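Local coordinates for protein uncharacterized oxidoreductase yvaA (Bacillus subtilis subsp. subtilis, PDB 3GDO) that catalyses the reversible NADPH-dependent reduction of scyllo-inosose to scyllo-inositol and cannot use NADH in place of NADPH, at residues 9-14 with 35-40; 22-27 with 301-306; 64-69 with 88-93; 95-100 with 174-179. One frame throughout, in Å; residues are numbered along the deposited sequence.

Interaction 1: 9-14 with 35-40; sequences GILGYG and KIMTSR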
loop_
_atom_site.group_PDB
_atom_site.type_symbol
_atom_site.label_atom_id
_atom_site.label_comp_id
_atom_site.label_asym_id
_atom_site.label_seq_id
_atom_site.Cartn_x
_atom_site.Cartn_y
_atom_site.Cartn_z
ATOM N N GLY B 9 38.121 -17.998 1.023
ATOM C CA GLY B 9 38.181 -17.941 -0.438
ATOM C C GLY B 9 36.926 -17.253 -0.990
ATOM O O GLY B 9 35.790 -17.627 -0.631
ATOM N N ILE B 10 37.118 -16.227 -1.827
ATOM C CA ILE B 10 35.982 -15.515 -2.461
ATOM C C ILE B 10 35.780 -15.914 -3.917
ATOM O O ILE B 10 36.692 -15.789 -4.738
ATOM C CB ILE B 10 36.112 -13.986 -2.372
ATOM C CG1 ILE B 10 36.327 -13.559 -0.929
ATOM C CG2 ILE B 10 34.849 -13.286 -2.989
ATOM C CD1 ILE B 10 36.725 -12.091 -0.766
ATOM N N LEU B 11 34.598 -16.412 -4.239
ATOM C CA LEU B 11 34.321 -16.791 -5.607
ATOM C C LEU B 11 33.710 -15.605 -6.368
ATOM O O LEU B 11 32.587 -15.211 -6.097
ATOM C CB LEU B 11 33.391 -17.997 -5.686
ATOM C CG LEU B 11 33.822 -19.348 -5.102
ATOM C CD1 LEU B 11 32.891 -20.440 -5.660
ATOM C CD2 LEU B 11 35.302 -19.685 -5.400
ATOM N N GLY B 12 34.480 -15.045 -7.311
ATOM C CA GLY B 12 33.998 -13.920 -8.146
ATOM C C GLY B 12 34.382 -12.595 -7.528
ATOM O O GLY B 12 34.305 -12.417 -6.320
ATOM N N TYR B 13 34.832 -11.663 -8.361
ATOM C CA TYR B 13 35.244 -10.370 -7.869
ATOM C C TYR B 13 34.648 -9.216 -8.720
ATOM O O TYR B 13 35.330 -8.234 -9.052
ATOM C CB TYR B 13 36.762 -10.327 -7.802
ATOM C CG TYR B 13 37.305 -9.294 -6.864
ATOM C CD1 TYR B 13 37.105 -9.410 -5.486
ATOM C CD2 TYR B 13 38.033 -8.203 -7.340
ATOM C CE1 TYR B 13 37.604 -8.449 -4.607
ATOM C CE2 TYR B 13 38.546 -7.246 -6.465
ATOM C CZ TYR B 13 38.321 -7.388 -5.091
ATOM O OH TYR B 13 38.814 -6.455 -4.193
ATOM N N GLY B 14 33.366 -9.374 -9.059
ATOM C CA GLY B 14 32.520 -8.299 -9.593
ATOM C C GLY B 14 32.075 -7.367 -8.485
ATOM O O GLY B 14 32.803 -7.123 -7.497
ATOM N N LYS B 35 42.310 -16.485 -0.861
ATOM C CA LYS B 35 42.195 -16.695 -2.294
ATOM C C LYS B 35 40.921 -16.051 -2.868
ATOM O O LYS B 35 39.890 -15.935 -2.184
ATOM C CB LYS B 35 42.210 -18.174 -2.600
ATOM C CG LYS B 35 43.559 -18.863 -2.271
ATOM C CD LYS B 35 43.587 -20.278 -2.809
ATOM C CE LYS B 35 45.006 -20.847 -2.677
ATOM N NZ LYS B 35 44.929 -22.299 -3.013
ATOM N N ILE B 36 41.018 -15.615 -4.125
ATOM C CA ILE B 36 39.867 -15.061 -4.862
ATOM C C ILE B 36 39.903 -15.622 -6.268
ATOM O O ILE B 36 40.923 -15.514 -6.948
ATOM C CB ILE B 36 39.887 -13.534 -4.898
ATOM C CG1 ILE B 36 40.041 -12.955 -3.493
ATOM C CG2 ILE B 36 38.645 -12.972 -5.664
ATOM C CD1 ILE B 36 40.198 -11.444 -3.451
ATOM N N MET B 37 38.796 -16.251 -6.670
ATOM C CA MET B 37 38.631 -16.808 -8.004
ATOM C C MET B 37 38.096 -15.713 -8.952
ATOM O O MET B 37 36.940 -15.305 -8.828
ATOM C CB MET B 37 37.686 -18.023 -7.969
ATOM C CG MET B 37 37.726 -18.864 -9.232
ATOM S SD MET B 37 36.479 -20.132 -9.454
ATOM C CE MET B 37 34.966 -19.219 -9.445
ATOM N N THR B 38 38.944 -15.245 -9.881
ATOM C CA THR B 38 38.618 -14.097 -10.762
ATOM C C THR B 38 39.705 -13.918 -11.838
ATOM O O THR B 38 40.862 -14.319 -11.647
ATOM C CB THR B 38 38.473 -12.767 -9.923
ATOM O OG1 THR B 38 37.916 -11.712 -10.716
ATOM C CG2 THR B 38 39.828 -12.319 -9.301
ATOM N N SER B 39 39.348 -13.286 -12.956
ATOM C CA SER B 39 40.348 -12.893 -13.950
ATOM C C SER B 39 40.796 -11.441 -13.729
ATOM O O SER B 39 41.614 -10.905 -14.506
ATOM C CB SER B 39 39.797 -13.082 -15.372
ATOM O OG SER B 39 38.691 -12.214 -15.572
ATOM N N ARG B 40 40.269 -10.783 -12.694
ATOM C CA ARG B 40 40.679 -9.418 -12.376
ATOM C C ARG B 40 41.920 -9.388 -11.506
ATOM O O ARG B 40 41.892 -8.885 -10.366
ATOM C CB ARG B 40 39.544 -8.633 -11.718
ATOM C CG ARG B 40 38.272 -8.505 -12.586
ATOM C CD ARG B 40 37.067 -8.085 -11.742
ATOM N NE ARG B 40 35.861 -7.908 -12.554
ATOM C CZ ARG B 40 35.467 -6.747 -13.099
ATOM N NH1 ARG B 40 36.148 -5.627 -12.903
ATOM N NH2 ARG B 40 34.366 -6.705 -13.825
#
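The first beta-alpha-beta crossover of the Rossmann fold sets Gly9, Ile10 and Leu11 beside Lys35, Ile36 and Met37 as parallel strand neighbours, their short axes 4.6 Å apart. Ile10 bonds through both its N and its O: the N gives to Lys35 O at 2.8 Å, while the O takes the N-H of Met37 from nearly straight ahead. Gly12 N extends the ladder beyond the strand, meeting Met37 O at 2.9 Å in the carbonyl plane.

On one face Leu11 CD2 lies against Met37 CB (3.9 Å), close to the bent thioether end of Met37. On the other, Ile10 and Ile36 pair, and the Tyr13 ring and the Ile36 side chain cross at a slant, Tyr13 CD1 to Ile36 CG2 3.9 Å. The first torsion of Tyr13 (chi1 -158°) swings its ring toward Ile36 and the hydroxyl on to Asp47. Tyr13 CB rests against Thr38 OG1, which is itself held by Arg40 N in an ST turn at 3.2 Å.

Gly12 and Gly14 fit the GxGxxG pattern of a dinucleotide loop; at Gly12 a side chain would run into the preceding carbonyl. Arg40 lays CD against Tyr13 O and pairs its guanidinium with Glu43. Ladder and apolar pairs account for the strand pairing; Arg40, just past the second strand, sits where a basic residue commonly meets the 2'-phosphate in NADPH-dependent Rossmann enzymes, consistent with the cofactor preference.

Interaction 2: 22-27 with 301-306; sequences GPLLDV and SYLTYY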
loop_
_atom_site.group_PDB
_atom_site.type_symbol
_atom_site.label_atom_id
_atom_site.label_comp_id
_atom_site.label_asym_id
_atom_site.label_seq_id
_atom_site.Cartn_x
_atom_site.Cartn_y
_atom_site.Cartn_z
ATOM N N GLY B 22 34.202 -8.006 0.228
ATOM C CA GLY B 22 35.610 -7.721 0.399
ATOM C C GLY B 22 35.937 -6.661 1.413
ATOM O O GLY B 22 36.688 -6.936 2.338
ATOM N N PRO B 23 35.377 -5.442 1.254
ATOM C CA PRO B 23 35.695 -4.359 2.171
ATOM C C PRO B 23 35.269 -4.652 3.610
ATOM O O PRO B 23 35.890 -4.152 4.549
ATOM C CB PRO B 23 34.875 -3.190 1.609
ATOM C CG PRO B 23 34.761 -3.451 0.197
ATOM C CD PRO B 23 34.676 -4.941 0.055
ATOM N N LEU B 24 34.199 -5.419 3.797
ATOM C CA LEU B 24 33.735 -5.727 5.153
ATOM C C LEU B 24 34.667 -6.766 5.805
ATOM O O LEU B 24 35.077 -6.620 6.967
ATOM C CB LEU B 24 32.301 -6.244 5.118
ATOM C CG LEU B 24 31.246 -5.280 4.558
ATOM C CD1 LEU B 24 29.861 -5.878 4.626
ATOM C CD2 LEU B 24 31.291 -3.936 5.289
ATOM N N LEU B 25 34.989 -7.809 5.040
ATOM C CA LEU B 25 35.874 -8.879 5.509
ATOM C C LEU B 25 37.230 -8.286 5.850
ATOM O O LEU B 25 37.794 -8.584 6.894
ATOM C CB LEU B 25 35.982 -10.009 4.484
ATOM C CG LEU B 25 34.728 -10.879 4.263
ATOM C CD1 LEU B 25 34.848 -11.758 3.020
ATOM C CD2 LEU B 25 34.481 -11.753 5.469
ATOM N N ASP B 26 37.685 -7.363 5.012
ATOM C CA ASP B 26 38.924 -6.603 5.213
ATOM C C ASP B 26 39.080 -5.886 6.561
ATOM O O ASP B 26 40.203 -5.755 7.040
ATOM C CB ASP B 26 39.102 -5.608 4.055
ATOM C CG ASP B 26 40.421 -4.859 4.112
ATOM O OD1 ASP B 26 41.464 -5.506 3.904
ATOM O OD2 ASP B 26 40.418 -3.627 4.345
ATOM N N VAL B 27 38.004 -5.382 7.170
ATOM C CA VAL B 27 38.190 -4.672 8.455
ATOM C C VAL B 27 38.053 -5.564 9.699
ATOM O O VAL B 27 38.210 -5.094 10.815
ATOM C CB VAL B 27 37.331 -3.379 8.608
ATOM C CG1 VAL B 27 37.603 -2.411 7.465
ATOM C CG2 VAL B 27 35.833 -3.721 8.696
ATOM N N SER B 301 24.473 -2.037 10.472
ATOM C CA SER B 301 25.655 -2.812 10.930
ATOM C C SER B 301 25.850 -4.117 10.163
ATOM O O SER B 301 25.620 -5.204 10.717
ATOM C CB SER B 301 25.478 -3.110 12.428
ATOM O OG SER B 301 26.625 -3.731 12.967
ATOM N N TYR B 302 26.234 -4.029 8.886
ATOM C CA TYR B 302 26.403 -5.235 8.072
ATOM C C TYR B 302 27.549 -6.124 8.616
ATOM O O TYR B 302 27.546 -7.330 8.406
ATOM C CB TYR B 302 26.692 -4.909 6.587
ATOM C CG TYR B 302 25.505 -4.378 5.745
ATOM C CD1 TYR B 302 24.183 -4.483 6.191
ATOM C CD2 TYR B 302 25.731 -3.806 4.501
ATOM C CE1 TYR B 302 23.118 -4.005 5.414
ATOM C CE2 TYR B 302 24.659 -3.317 3.689
ATOM C CZ TYR B 302 23.373 -3.417 4.162
ATOM O OH TYR B 302 22.330 -2.967 3.389
ATOM N N LEU B 303 28.526 -5.507 9.274
ATOM C CA LEU B 303 29.626 -6.242 9.943
ATOM C C LEU B 303 29.091 -7.325 10.850
ATOM O O LEU B 303 29.711 -8.407 10.978
ATOM C CB LEU B 303 30.510 -5.303 10.767
ATOM C CG LEU B 303 31.367 -4.297 9.982
ATOM C CD1 LEU B 303 32.187 -3.413 10.970
ATOM C CD2 LEU B 303 32.293 -5.053 8.982
ATOM N N THR B 304 27.937 -7.046 11.467
ATOM C CA THR B 304 27.363 -7.958 12.439
ATOM C C THR B 304 27.150 -9.347 11.824
ATOM O O THR B 304 27.463 -10.352 12.480
ATOM C CB THR B 304 26.067 -7.375 13.098
ATOM O OG1 THR B 304 26.383 -6.121 13.711
ATOM C CG2 THR B 304 25.461 -8.304 14.146
ATOM N N TYR B 305 26.660 -9.421 10.574
ATOM C CA TYR B 305 26.522 -10.720 9.916
ATOM C C TYR B 305 27.882 -11.474 9.942
ATOM O O TYR B 305 27.946 -12.660 10.268
ATOM C CB TYR B 305 26.033 -10.578 8.473
ATOM C CG TYR B 305 26.010 -11.878 7.703
ATOM C CD1 TYR B 305 24.856 -12.645 7.651
ATOM C CD2 TYR B 305 27.118 -12.324 7.013
ATOM C CE1 TYR B 305 24.804 -13.815 6.950
ATOM C CE2 TYR B 305 27.072 -13.509 6.307
ATOM C CZ TYR B 305 25.919 -14.247 6.288
ATOM O OH TYR B 305 25.844 -15.423 5.594
ATOM N N TYR B 306 28.968 -10.789 9.617
ATOM C CA TYR B 306 30.225 -11.520 9.551
ATOM C C TYR B 306 30.871 -11.837 10.922
ATOM O O TYR B 306 31.558 -12.833 11.044
ATOM C CB TYR B 306 31.209 -10.880 8.555
ATOM C CG TYR B 306 30.961 -11.336 7.122
ATOM C CD1 TYR B 306 31.117 -12.664 6.775
ATOM C CD2 TYR B 306 30.573 -10.427 6.116
ATOM C CE1 TYR B 306 30.877 -13.110 5.473
ATOM C CE2 TYR B 306 30.359 -10.847 4.794
ATOM C CZ TYR B 306 30.503 -12.187 4.485
ATOM O OH TYR B 306 30.319 -12.660 3.208
#
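Leu25 CD2 stands almost squarely over the ring of Tyr306, 3.8 Å from its centroid and 12° off the normal, a CH-pi contact. The opposite face of that ring is taken by Tyr305, whose CD2 sits over the centre, so a methyl and a ring edge clamp Tyr306 between them. With the faces held in this way, the phenol points its OH to His21 ND1, just before the 22-27 segment. An alanine at Tyr306 would remove both ring and hydroxyl, and would probably open a gap under Leu25 while leaving His21 ND1 without this partner.

Farther along, the leucines mesh by their branches. Leu24 divides its two methyls: CD1 leans on Tyr302 CB at 3.9 Å, and CD2 meets Leu303 CD2 at 4.0 Å. CG of Leu303 lies beside its backbone N (chi1 -68°), and from there CD2 reaches both Leu24 O and Val27 CG2, the latter at 3.8 Å and with the side chains crossing at about a right angle. Tyr302 offers only its CB here, its ring running off to bond Asp128 through the hydroxyl. A leucine suits the place because one methyl, Leu303 CD2, can fill the notch between Leu24 and Val27.

Helix 303-315, from the C-terminal part of the sequence, thus packs back on helix 15-26, the first Rossmann helix, and on strand 91-95, where Tyr305 and Tyr306 touch Val93, within the two-domain Gfo/Idh/MocA fold.

Interaction 3: 64-69 with 88-93; sequences PAIELV and AGKHVV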
loop_
_atom_site.group_PDB
_atom_site.type_symbol
_atom_site.label_atom_id
_atom_site.label_comp_id
_atom_site.label_asym_id
_atom_site.label_seq_id
_atom_site.Cartn_x
_atom_site.Cartn_y
_atom_site.Cartn_z
ATOM N N PRO B 64 43.190 -27.346 1.459
ATOM C CA PRO B 64 42.805 -27.693 2.851
ATOM C C PRO B 64 42.910 -26.562 3.862
ATOM O O PRO B 64 42.335 -26.647 4.948
ATOM C CB PRO B 64 43.798 -28.819 3.247
ATOM C CG PRO B 64 44.928 -28.725 2.248
ATOM C CD PRO B 64 44.309 -28.181 0.968
ATOM N N ALA B 65 43.663 -25.522 3.563
ATOM C CA ALA B 65 43.719 -24.433 4.513
ATOM C C ALA B 65 42.434 -23.556 4.458
ATOM O O ALA B 65 42.120 -22.876 5.424
ATOM C CB ALA B 65 44.980 -23.588 4.328
ATOM N N ILE B 66 41.716 -23.588 3.337
ATOM C CA ILE B 66 40.516 -22.753 3.142
ATOM C C ILE B 66 39.342 -23.272 3.989
ATOM O O ILE B 66 38.966 -24.434 3.852
ATOM C CB ILE B 66 40.096 -22.729 1.662
ATOM C CG1 ILE B 66 41.183 -22.055 0.802
ATOM C CG2 ILE B 66 38.721 -22.033 1.483
ATOM C CD1 ILE B 66 41.468 -20.583 1.144
ATOM N N GLU B 67 38.775 -22.413 4.834
ATOM C CA GLU B 67 37.683 -22.823 5.741
ATOM C C GLU B 67 36.272 -22.337 5.319
ATOM O O GLU B 67 35.271 -23.068 5.479
ATOM C CB GLU B 67 37.979 -22.326 7.138
ATOM C CG GLU B 67 39.398 -22.704 7.618
ATOM C CD GLU B 67 39.694 -22.101 8.926
ATOM O OE1 GLU B 67 40.235 -20.965 9.004
ATOM O OE2 GLU B 67 39.334 -22.746 9.912
ATOM N N LEU B 68 36.224 -21.094 4.815
ATOM C CA LEU B 68 34.963 -20.443 4.376
ATOM C C LEU B 68 35.084 -19.944 2.927
ATOM O O LEU B 68 36.067 -19.278 2.582
ATOM C CB LEU B 68 34.583 -19.278 5.312
ATOM C CG LEU B 68 33.334 -18.437 4.967
ATOM C CD1 LEU B 68 32.065 -19.227 5.065
ATOM C CD2 LEU B 68 33.250 -17.219 5.863
ATOM N N VAL B 69 34.104 -20.316 2.100
ATOM C CA VAL B 69 33.973 -19.811 0.725
ATOM C C VAL B 69 32.764 -18.840 0.668
ATOM O O VAL B 69 31.662 -19.169 1.162
ATOM C CB VAL B 69 33.742 -20.964 -0.271
ATOM C CG1 VAL B 69 33.619 -20.438 -1.708
ATOM C CG2 VAL B 69 34.892 -21.965 -0.207
ATOM N N ALA B 88 33.389 -30.457 -0.798
ATOM C CA ALA B 88 34.788 -30.378 -0.391
ATOM C C ALA B 88 34.964 -30.067 1.092
ATOM O O ALA B 88 36.095 -29.878 1.573
ATOM C CB ALA B 88 35.528 -29.355 -1.245
ATOM N N GLY B 89 33.849 -30.012 1.824
ATOM C CA GLY B 89 33.916 -29.839 3.265
ATOM C C GLY B 89 34.145 -28.400 3.680
ATOM O O GLY B 89 34.636 -28.145 4.788
ATOM N N LYS B 90 33.770 -27.456 2.806
ATOM C CA LYS B 90 33.854 -26.018 3.136
ATOM C C LYS B 90 32.530 -25.454 3.683
ATOM O O LYS B 90 31.442 -25.852 3.227
ATOM C CB LYS B 90 34.299 -25.169 1.918
ATOM C CG LYS B 90 35.470 -25.728 1.122
ATOM C CD LYS B 90 36.693 -25.802 1.965
ATOM C CE LYS B 90 37.823 -26.476 1.231
ATOM N NZ LYS B 90 38.940 -26.412 2.181
ATOM N N HIS B 91 32.645 -24.560 4.667
ATOM C CA HIS B 91 31.543 -23.644 5.084
ATOM C C HIS B 91 31.284 -22.670 3.922
ATOM O O HIS B 91 32.238 -22.311 3.207
ATOM C CB HIS B 91 31.929 -22.831 6.326
ATOM C CG HIS B 91 32.295 -23.670 7.514
ATOM N ND1 HIS B 91 31.535 -24.743 7.935
ATOM C CD2 HIS B 91 33.333 -23.578 8.386
ATOM C CE1 HIS B 91 32.096 -25.291 9.003
ATOM N NE2 HIS B 91 33.192 -24.607 9.291
ATOM N N VAL B 92 30.023 -22.260 3.725
ATOM C CA VAL B 92 29.629 -21.460 2.539
ATOM C C VAL B 92 28.639 -20.362 2.943
ATOM O O VAL B 92 27.669 -20.622 3.687
ATOM C CB VAL B 92 29.017 -22.326 1.403
ATOM C CG1 VAL B 92 28.452 -21.459 0.243
ATOM C CG2 VAL B 92 30.050 -23.279 0.827
ATOM N N VAL B 93 28.960 -19.141 2.511
ATOM C CA VAL B 93 28.027 -17.991 2.480
ATOM C C VAL B 93 27.577 -17.765 1.024
ATOM O O VAL B 93 28.412 -17.570 0.140
ATOM C CB VAL B 93 28.678 -16.694 3.017
ATOM C CG1 VAL B 93 27.772 -15.410 2.717
ATOM C CG2 VAL B 93 29.022 -16.814 4.530
#
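Lys90 folds back over Ile66 rather than running straight out: its chain bends at CB-CG (chi2 -63°) and is extended from there, so NZ lands on Ile66 O at 2.6 Å. The ammonium lies in the carbonyl plane, on a lone pair of that oxygen, and bonds Asp63 O as well. Two backbone carbonyls thus grip a largely buried charge and pin the turn before strand 68-71. The aliphatic part of the same chain is used too, with Lys90 CB resting on Val69 CG2 at 3.9 Å. With a methionine in its place both carbonyls would lose their donor, and the turn holding Ile66 would probably be freer to shift.

Leu68 turns CG anti to its backbone N (chi1 177°), which carries CD1 across to the other strand. There Leu68 CD1 touches His91 O and CB and, at 3.9 Å, Val93 CG2; a leucine has the length to bridge them. His91 holds its CB close to Glu67 O (3.5 Å), while the imidazole leads off to Leu118 N through ND1. Val69 and Val92 share the other face, compact beta-branched residues well suited to an inner strand.

Between the two strands runs a parallel ladder: His91 N gives to Glu67 O, Val69 N to His91 O at 2.9 Å and nearly straight (174°), and Val93 N to Val69 O at 3.0 Å. Gly89, at positive phi, closes helix 78-87 with a Schellman motif just before strand 91-95. Strand, helix and adjacent parallel strand make a beta-alpha-beta crossover, the repeating element of the Rossmann sheet.

Interaction 4: 95-100 with 174-179; sequences EKPMTA and TLYDLG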
loop_
_atom_site.group_PDB
_atom_site.type_symbol
_atom_site.label_atom_id
_atom_site.label_comp_id
_atom_site.label_asym_id
_atom_site.label_seq_id
_atom_site.Cartn_x
_atom_site.Cartn_y
_atom_site.Cartn_z
ATOM N N GLU B 95 24.966 -15.633 -1.773
ATOM C CA GLU B 95 24.215 -14.367 -1.897
ATOM C C GLU B 95 22.715 -14.667 -1.900
ATOM O O GLU B 95 22.301 -15.806 -2.144
ATOM C CB GLU B 95 24.615 -13.552 -3.143
ATOM C CG GLU B 95 25.653 -12.442 -2.896
ATOM C CD GLU B 95 25.131 -11.217 -2.118
ATOM O OE1 GLU B 95 23.949 -11.215 -1.634
ATOM O OE2 GLU B 95 25.937 -10.263 -1.979
ATOM N N LYS B 96 21.907 -13.655 -1.572
ATOM C CA LYS B 96 20.474 -13.730 -1.867
ATOM C C LYS B 96 20.270 -13.434 -3.373
ATOM O O LYS B 96 21.126 -12.832 -3.984
ATOM C CB LYS B 96 19.658 -12.764 -1.006
ATOM C CG LYS B 96 20.246 -11.373 -0.799
ATOM C CD LYS B 96 20.337 -10.545 -2.085
ATOM C CE LYS B 96 18.991 -10.324 -2.717
ATOM N NZ LYS B 96 19.118 -9.415 -3.861
ATOM N N PRO B 97 19.178 -13.909 -3.994
ATOM C CA PRO B 97 18.239 -14.881 -3.507
ATOM C C PRO B 97 18.948 -16.213 -3.556
ATOM O O PRO B 97 19.698 -16.461 -4.496
ATOM C CB PRO B 97 17.111 -14.810 -4.536
ATOM C CG PRO B 97 17.829 -14.474 -5.831
ATOM C CD PRO B 97 18.883 -13.505 -5.390
ATOM N N MET B 98 18.739 -17.037 -2.535
ATOM C CA MET B 98 19.456 -18.320 -2.381
ATOM C C MET B 98 19.514 -19.134 -3.696
ATOM O O MET B 98 20.597 -19.370 -4.222
ATOM C CB MET B 98 18.818 -19.113 -1.224
ATOM C CG MET B 98 19.510 -20.419 -0.821
ATOM S SD MET B 98 18.516 -21.285 0.441
ATOM C CE MET B 98 19.726 -22.613 0.716
ATOM N N THR B 99 18.361 -19.548 -4.214
ATOM C CA THR B 99 18.272 -20.250 -5.511
ATOM C C THR B 99 16.972 -19.831 -6.206
ATOM O O THR B 99 16.175 -19.123 -5.610
ATOM C CB THR B 99 18.199 -21.781 -5.325
ATOM O OG1 THR B 99 17.217 -22.081 -4.330
ATOM C CG2 THR B 99 19.556 -22.360 -4.898
ATOM N N ALA B 100 16.715 -20.313 -7.423
ATOM C CA ALA B 100 15.426 -20.068 -8.064
ATOM C C ALA B 100 14.254 -20.860 -7.446
ATOM O O ALA B 100 13.112 -20.386 -7.431
ATOM C CB ALA B 100 15.517 -20.322 -9.583
ATOM N N THR B 174 12.601 -8.198 -10.261
ATOM C CA THR B 174 12.737 -7.442 -9.022
ATOM C C THR B 174 12.179 -8.165 -7.779
ATOM O O THR B 174 12.528 -7.786 -6.666
ATOM C CB THR B 174 12.023 -6.093 -9.115
ATOM O OG1 THR B 174 10.690 -6.355 -9.553
ATOM C CG2 THR B 174 12.779 -5.086 -10.077
ATOM N N LEU B 175 11.304 -9.145 -7.945
ATOM C CA LEU B 175 10.811 -9.907 -6.793
ATOM C C LEU B 175 11.946 -10.766 -6.179
ATOM O O LEU B 175 12.158 -10.777 -4.956
ATOM C CB LEU B 175 9.587 -10.774 -7.184
ATOM C CG LEU B 175 9.038 -11.733 -6.128
ATOM C CD1 LEU B 175 8.568 -10.990 -4.845
ATOM C CD2 LEU B 175 7.931 -12.649 -6.710
ATOM N N TYR B 176 12.703 -11.465 -7.030
ATOM C CA TYR B 176 13.925 -12.132 -6.556
ATOM C C TYR B 176 14.963 -11.144 -6.039
ATOM O O TYR B 176 15.532 -11.331 -4.965
ATOM C CB TYR B 176 14.575 -12.944 -7.665
ATOM C CG TYR B 176 13.920 -14.294 -7.875
ATOM C CD1 TYR B 176 13.039 -14.506 -8.938
ATOM C CD2 TYR B 176 14.200 -15.341 -7.015
ATOM C CE1 TYR B 176 12.460 -15.773 -9.143
ATOM C CE2 TYR B 176 13.620 -16.608 -7.194
ATOM C CZ TYR B 176 12.760 -16.814 -8.249
ATOM O OH TYR B 176 12.192 -18.072 -8.402
ATOM N N ASP B 177 15.206 -10.088 -6.787
ATOM C CA ASP B 177 16.314 -9.220 -6.446
ATOM C C ASP B 177 16.025 -8.279 -5.255
ATOM O O ASP B 177 16.866 -8.113 -4.372
ATOM C CB ASP B 177 16.728 -8.410 -7.653
ATOM C CG ASP B 177 17.946 -7.584 -7.381
ATOM O OD1 ASP B 177 18.788 -7.991 -6.540
ATOM O OD2 ASP B 177 18.091 -6.526 -7.996
ATOM N N LEU B 178 14.837 -7.708 -5.201
ATOM C CA LEU B 178 14.500 -6.723 -4.154
ATOM C C LEU B 178 13.499 -7.298 -3.188
ATOM O O LEU B 178 13.646 -7.138 -1.971
ATOM C CB LEU B 178 13.918 -5.433 -4.773
ATOM C CG LEU B 178 14.716 -4.701 -5.870
ATOM C CD1 LEU B 178 14.023 -3.358 -6.180
ATOM C CD2 LEU B 178 16.158 -4.479 -5.577
ATOM N N GLY B 179 12.477 -7.968 -3.734
ATOM C CA GLY B 179 11.436 -8.573 -2.908
ATOM C C GLY B 179 12.007 -9.508 -1.851
ATOM O O GLY B 179 11.513 -9.530 -0.717
#
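Pro97, entered through a cis peptide bond in an irregular loop, brings its CA to 6.0 Å from Tyr176 CA on a helix widened here into a pi-type turn, where Thr174 O accepts from both Leu178 N and Gly179 N. The pyrrolidine ring meets the tyrosine edge-on: Pro97 CB lies near the plane of the phenol, 3.9 Å from Tyr176 CD2, and the two side chains cross at about a right angle. The ring closure of proline keeps CB and CG fixed against this edge.

Farther along the loop the same tyrosine reaches Ala100. Tyr176 OH donates to Ala100 O at 2.7 Å, arriving in the carbonyl plane on a lone pair, so the hydroxyl fixes the end of the ring while the proline backs its side. A tyrosine is long enough to span from the helix to this carbonyl, and Ile333 and Met337 of helix 323-342 also pack on it.

Glu95, Lys96 and Pro97 form the EKP motif that marks Gfo/Idh/MocA oxidoreductases; in relatives it lies beside the nicotinamide and substrate pocket, and the same location is probable here. Lys96 starts in the crowded position between its backbone N and carbonyl carbon (chi1 42°) and bends twice more, curling its tip toward the helix. Lys96 NZ meets Asp177 O at 2.7 Å, in the carbonyl plane, and also makes a salt bridge to Asp177 OD1 at 3.1 Å. Its chain additionally brushes Ser180 and His181, one turn farther along helix 174-190.

Overall arrangement
Interactions 1 and 3 are two crossovers of one parallel sheet, their centres about 14 Å apart: strands 6-11 and 68-71 are neighbours, Gly9 N lying 2.9 Å from Leu68 O in a probable hydrogen bond. Interaction 2 packs on the sheet and touches both, through Leu25 CD1 on Ile10 CD1 (4.2 Å) and through Tyr305 OH on Val93 CG1 (3.5 Å). Interaction 4 follows interaction 3 directly in sequence, yet their centres are about 23 Å apart. The centres of interactions 1 and 4 are about 21 Å apart; the glycine loop of the first probably meets the pyrophosphate of NADPH and the EKP loop of the second the nicotinamide end.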